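Local coordinates for malonyl CoA-acyl carrier protein transacylase (Burkholderia pseudomallei, PDB 3G87) that probably transfers the malonyl group from malonyl-CoA to holo-acyl carrier protein, at residues A115-L120 / A242-S247; I221-N226 / R230-G235. One frame throughout, in Å; residues are numbered along the deposited sequence.

Interaction 1: residues A115-L120 / A242-S247; sequences ARRAEL and AQQIAS
At the probable active site of the acyltransferase fold, Arg117 of helix 107-123 reaches across to Gln244 and Ile245 in segment 242-247. The arginine leaves its helix with CG anti to the backbone N (chi1 179°) and stays extended as far as NE, which carries the guanidinium over to the glutamine. There Arg117 NH2 comes within 2.6 Å of Gln244 OE1; the angle at the hydrogen is only 129°, so the bond, though short, is weak. The oxygen sits at the guanidinium edge, near its plane, while the amide itself is turned 73° against that plane. Water 1 adds a second link: it accepts from Arg117 NE at 2.9 Å and donates to Gln244 OE1 at 3.1 Å. That oxygen is therefore gripped twice. Ile245 supplies the apolar flank, its CG1 lying obliquely 3.9 Å from Arg117 NE, with the two side chains running antiparallel alongside one another. Beyond this pair, Arg117 NH2 also bonds Ser92 OG and Gln244 NE2 bonds Ser92 O, while the backbone O of Gln244 takes a weak bond from His196 ND1. All three touching residues are buried. An arginine beside the serine of a probable GxSxG nucleophile elbow is typical of malonyl-transferring acyltransferases, where it is thought to receive the malonyl carboxylate.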
loop_
_atom_site.group_PDB
_atom_site.type_symbol
_atom_site.label_atom_id
_atom_site.label_comp_id
_atom_site.label_asym_id
_atom_site.label_seq_id
_atom_site.Cartn_x
_atom_site.Cartn_y
_atom_site.Cartn_z
ATOM N N ALA A 115 5.550 10.899 -5.959
ATOM C CA ALA A 115 6.918 11.267 -6.120
ATOM C C ALA A 115 7.504 11.970 -4.902
ATOM O O ALA A 115 8.556 11.676 -4.531
ATOM C CB ALA A 115 7.117 12.038 -7.346
ATOM N N ARG A 116 6.786 12.856 -4.266
ATOM C CA ARG A 116 7.275 13.455 -3.040
ATOM C C ARG A 116 7.315 12.452 -1.905
ATOM O O ARG A 116 8.261 12.398 -1.204
ATOM C CB ARG A 116 6.502 14.724 -2.664
ATOM C CG ARG A 116 6.952 15.449 -1.424
ATOM C CD ARG A 116 7.740 16.660 -1.683
ATOM N NE ARG A 116 8.739 16.439 -2.701
ATOM C CZ ARG A 116 10.043 16.243 -2.534
ATOM N NH1 ARG A 116 10.794 16.057 -3.569
ATOM N NH2 ARG A 116 10.622 16.278 -1.391
ATOM N N ARG A 117 6.285 11.648 -1.768
ATOM C CA ARG A 117 6.242 10.599 -0.779
ATOM C C ARG A 117 7.394 9.616 -0.923
ATOM O O ARG A 117 8.024 9.276 0.006
ATOM C CB ARG A 117 4.898 9.880 -0.812
ATOM C CG ARG A 117 4.767 8.761 0.165
ATOM C CD ARG A 117 3.574 7.962 -0.107
ATOM N NE ARG A 117 3.064 7.209 1.010
ATOM C CZ ARG A 117 3.094 5.898 1.091
ATOM N NH1 ARG A 117 3.684 5.208 0.165
ATOM N NH2 ARG A 117 2.568 5.301 2.100
ATOM N N ALA A 118 7.645 9.224 -2.142
ATOM C CA ALA A 118 8.622 8.238 -2.469
ATOM C C ALA A 118 10.017 8.762 -2.289
ATOM O O ALA A 118 10.840 8.081 -1.767
ATOM C CB ALA A 118 8.403 7.704 -3.861
ATOM N N GLU A 119 10.247 9.993 -2.692
ATOM C CA GLU A 119 11.525 10.670 -2.416
ATOM C C GLU A 119 11.824 10.768 -0.931
ATOM O O GLU A 119 12.922 10.368 -0.521
ATOM C CB GLU A 119 11.581 12.051 -3.069
ATOM C CG GLU A 119 12.791 12.857 -2.668
ATOM C CD GLU A 119 14.132 12.182 -2.989
ATOM O OE1 GLU A 119 14.210 11.444 -3.981
ATOM O OE2 GLU A 119 15.129 12.394 -2.246
ATOM N N LEU A 120 10.876 11.258 -0.115
ATOM C CA LEU A 120 11.163 11.378 1.332
ATOM C C LEU A 120 11.399 10.001 1.993
ATOM O O LEU A 120 12.361 9.803 2.793
ATOM C CB LEU A 120 10.061 12.127 2.091
ATOM C CG LEU A 120 9.788 13.546 1.616
ATOM C CD1 LEU A 120 8.355 13.962 1.986
ATOM C CD2 LEU A 120 10.820 14.518 2.187
ATOM N N ALA A 242 -1.586 11.790 5.344
ATOM C CA ALA A 242 -0.311 12.107 5.950
ATOM C C ALA A 242 -0.034 11.197 7.118
ATOM O O ALA A 242 1.004 10.648 7.243
ATOM C CB ALA A 242 -0.300 13.448 6.376
ATOM N N GLN A 243 -0.975 11.037 7.995
ATOM C CA GLN A 243 -0.796 10.152 9.101
ATOM C C GLN A 243 -0.435 8.724 8.685
ATOM O O GLN A 243 0.243 8.041 9.379
ATOM C CB GLN A 243 -2.035 10.229 9.965
ATOM C CG GLN A 243 -1.753 10.321 11.423
ATOM C CD GLN A 243 -0.970 11.523 11.866
ATOM O OE1 GLN A 243 -1.212 12.648 11.445
ATOM N NE2 GLN A 243 -0.054 11.297 12.770
ATOM N N GLN A 244 -0.873 8.333 7.510
ATOM C CA GLN A 244 -0.628 7.014 6.943
ATOM C C GLN A 244 0.833 6.549 7.020
ATOM O O GLN A 244 1.104 5.449 7.354
ATOM C CB GLN A 244 -1.149 7.006 5.498
ATOM C CG GLN A 244 -1.477 5.701 4.905
ATOM C CD GLN A 244 -0.740 5.448 3.622
ATOM O OE1 GLN A 244 0.405 5.689 3.532
ATOM N NE2 GLN A 244 -1.408 4.974 2.650
ATOM N N ILE A 245 1.753 7.454 6.726
ATOM C CA ILE A 245 3.168 7.202 6.621
ATOM C C ILE A 245 3.874 6.691 7.867
ATOM O O ILE A 245 4.712 5.863 7.776
ATOM C CB ILE A 245 3.889 8.470 6.068
ATOM C CG1 ILE A 245 3.778 8.555 4.576
ATOM C CG2 ILE A 245 5.301 8.526 6.462
ATOM C CD1 ILE A 245 3.844 9.895 4.078
ATOM N N ALA A 246 3.532 7.214 9.024
ATOM C CA ALA A 246 4.157 6.774 10.240
ATOM C C ALA A 246 3.330 5.802 11.096
ATOM O O ALA A 246 3.722 5.455 12.167
ATOM C CB ALA A 246 4.612 7.945 11.045
ATOM N N SER A 247 2.204 5.366 10.566
ATOM C CA SER A 247 1.255 4.544 11.265
ATOM C C SER A 247 1.229 3.151 10.684
ATOM O O SER A 247 1.522 2.991 9.570
ATOM C CB SER A 247 -0.112 5.166 11.138
ATOM O OG SER A 247 -0.282 6.169 12.065
HETATM O O HOH W 1 0.879 8.585 2.401
#

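Interaction 2: residues I221-N226 / R230-G235; sequences IPVISN and RPYENG
With CG1 turned anti to the backbone N (chi1 173°), Val223 sets that methyl 3.9 Å from Tyr232 CD1, the two side chains extending in a common direction. They sit on a short antiparallel reversal, where the chain leaves edge strand 223-224 of the parallel sheet, turns through three residues and comes back across it, bridged at one pair. That pair, Ile224 and Pro231, is non-hydrogen-bonded, 4.3 Å between CA atoms, a position that suits a proline because no N-H is asked of it. The bonds fall on the flanking residues: Tyr232 N gives to Val223 O at 2.9 Å and Ser225 N to Arg230 O at 2.8 Å. Between them, Pro231 CA makes a CA-H...O contact with Val223 O.

Ser225 CB meets the tyrosine ring obliquely, 3.6 Å from Tyr232 CD1, while Val223 O lies at the ring edge, in its plane; the hydroxyl bonds Glu95 of helix 94-101. Ile224 points its CB away from the returning chain, yet its CG2 still touches Arg230 N at 3.5 Å. At the start of the strand, water 2 ties the two backbones together, accepting from Val223 N and donating to Tyr232 O, each at 3.0 Å.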
loop_
_atom_site.group_PDB
_atom_site.type_symbol
_atom_site.label_atom_id
_atom_site.label_comp_id
_atom_site.label_asym_id
_atom_site.label_seq_id
_atom_site.Cartn_x
_atom_site.Cartn_y
_atom_site.Cartn_z
ATOM N N ILE A 221 -16.639 7.868 -3.687
ATOM C CA ILE A 221 -16.858 6.433 -3.428
ATOM C C ILE A 221 -16.019 6.191 -2.143
ATOM O O ILE A 221 -14.907 6.738 -2.032
ATOM C CB ILE A 221 -16.350 5.510 -4.624
ATOM C CG1 ILE A 221 -17.066 5.832 -5.933
ATOM C CG2 ILE A 221 -16.549 4.026 -4.321
ATOM C CD1 ILE A 221 -16.533 5.080 -7.180
ATOM N N PRO A 222 -16.583 5.465 -1.137
ATOM C CA PRO A 222 -15.902 5.319 0.172
ATOM C C PRO A 222 -14.494 4.724 0.010
ATOM O O PRO A 222 -14.313 3.747 -0.724
ATOM C CB PRO A 222 -16.775 4.325 0.926
ATOM C CG PRO A 222 -18.180 4.495 0.305
ATOM C CD PRO A 222 -18.000 5.018 -1.106
ATOM N N VAL A 223 -13.506 5.326 0.657
ATOM C CA VAL A 223 -12.137 4.797 0.584
ATOM C C VAL A 223 -11.768 4.406 1.996
ATOM O O VAL A 223 -11.880 5.240 2.905
ATOM C CB VAL A 223 -11.159 5.869 0.026
ATOM C CG1 VAL A 223 -9.740 5.378 0.112
ATOM C CG2 VAL A 223 -11.499 6.216 -1.437
ATOM N N ILE A 224 -11.388 3.148 2.206
ATOM C CA ILE A 224 -11.068 2.685 3.583
ATOM C C ILE A 224 -9.635 3.030 3.901
ATOM O O ILE A 224 -8.716 2.617 3.193
ATOM C CB ILE A 224 -11.267 1.178 3.845
ATOM C CG1 ILE A 224 -12.621 0.675 3.302
ATOM C CG2 ILE A 224 -11.233 0.979 5.329
ATOM C CD1 ILE A 224 -13.791 1.427 3.846
ATOM N N SER A 225 -9.459 3.831 4.930
ATOM C CA SER A 225 -8.178 4.382 5.205
ATOM C C SER A 225 -7.313 3.368 5.935
ATOM O O SER A 225 -7.772 2.722 6.866
ATOM C CB SER A 225 -8.373 5.657 6.025
ATOM O OG SER A 225 -7.327 5.843 6.961
ATOM N N ASN A 226 -6.057 3.283 5.564
ATOM C CA ASN A 226 -5.083 2.408 6.172
ATOM C C ASN A 226 -4.847 2.691 7.641
ATOM O O ASN A 226 -4.545 1.816 8.375
ATOM C CB ASN A 226 -3.727 2.505 5.475
ATOM C CG ASN A 226 -3.598 1.697 4.196
ATOM O OD1 ASN A 226 -2.644 1.867 3.523
ATOM N ND2 ASN A 226 -4.519 0.865 3.882
ATOM N N ARG A 230 -11.158 2.519 8.513
ATOM C CA ARG A 230 -12.524 3.009 8.341
ATOM C C ARG A 230 -12.560 3.999 7.161
ATOM O O ARG A 230 -11.515 4.476 6.747
ATOM C CB ARG A 230 -13.016 3.685 9.636
ATOM C CG ARG A 230 -13.238 2.768 10.868
ATOM C CD ARG A 230 -14.364 1.794 10.613
ATOM N NE ARG A 230 -14.696 0.938 11.755
ATOM C CZ ARG A 230 -14.073 -0.197 12.078
ATOM N NH1 ARG A 230 -13.025 -0.669 11.384
ATOM N NH2 ARG A 230 -14.489 -0.867 13.138
ATOM N N PRO A 231 -13.720 4.307 6.637
ATOM C CA PRO A 231 -13.836 5.286 5.575
ATOM C C PRO A 231 -13.189 6.661 5.896
ATOM O O PRO A 231 -13.384 7.185 6.948
ATOM C CB PRO A 231 -15.333 5.420 5.430
ATOM C CG PRO A 231 -15.893 4.373 6.119
ATOM C CD PRO A 231 -15.031 3.870 7.092
ATOM N N TYR A 232 -12.398 7.180 4.980
ATOM C CA TYR A 232 -11.937 8.544 4.990
ATOM C C TYR A 232 -13.075 9.524 5.310
ATOM O O TYR A 232 -14.118 9.497 4.746
ATOM C CB TYR A 232 -11.274 8.919 3.666
ATOM C CG TYR A 232 -9.761 8.853 3.572
ATOM C CD1 TYR A 232 -9.124 7.727 3.142
ATOM C CD2 TYR A 232 -8.990 9.948 3.838
ATOM C CE1 TYR A 232 -7.821 7.674 3.034
ATOM C CE2 TYR A 232 -7.680 9.899 3.743
ATOM C CZ TYR A 232 -7.076 8.760 3.332
ATOM O OH TYR A 232 -5.746 8.718 3.217
ATOM N N GLU A 233 -12.861 10.387 6.268
ATOM C CA GLU A 233 -13.881 11.315 6.639
ATOM C C GLU A 233 -13.930 12.441 5.648
ATOM O O GLU A 233 -12.981 12.713 5.039
ATOM C CB GLU A 233 -13.591 11.869 8.009
ATOM C CG GLU A 233 -14.122 11.051 9.130
ATOM C CD GLU A 233 -13.537 11.457 10.421
ATOM O OE1 GLU A 233 -14.172 12.295 11.074
ATOM O OE2 GLU A 233 -12.430 10.994 10.767
ATOM N N ASN A 234 -15.044 13.107 5.502
ATOM C CA ASN A 234 -15.059 14.304 4.713
ATOM C C ASN A 234 -14.240 15.354 5.437
ATOM O O ASN A 234 -14.310 15.480 6.626
ATOM C CB ASN A 234 -16.464 14.766 4.417
ATOM C CG ASN A 234 -17.162 13.899 3.431
ATOM O OD1 ASN A 234 -16.562 13.260 2.641
ATOM N ND2 ASN A 234 -18.443 13.892 3.478
ATOM N N GLY A 235 -13.391 16.026 4.710
ATOM C CA GLY A 235 -12.458 16.934 5.301
ATOM C C GLY A 235 -11.187 16.407 5.897
ATOM O O GLY A 235 -10.369 17.177 6.256
HETATM O O HOH W 2 -14.455 7.585 2.441
#

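Along the chain, interaction 2 is nested within the loop that interaction 1 closes: helix 107-123 comes first, then strand 223-224 and its reversal, then helix 237-243 and segment 242-247, which meets helix 107-123. The centres lie about 17 Å apart, yet the two contacts touch, Gln244 NE2 packing 3.5 Å from Asn226 OD1. Interaction 1 touches the probable nucleophile elbow; segment 221-226 reaches it through Asn226, at the end of that segment, which bonds Ser92 N and Gly90 O. Glu95 is shared as well, being touched by Gln244 and bonded by Tyr232. The reversal at the sheet edge thus adjoins the likely catalytic pocket.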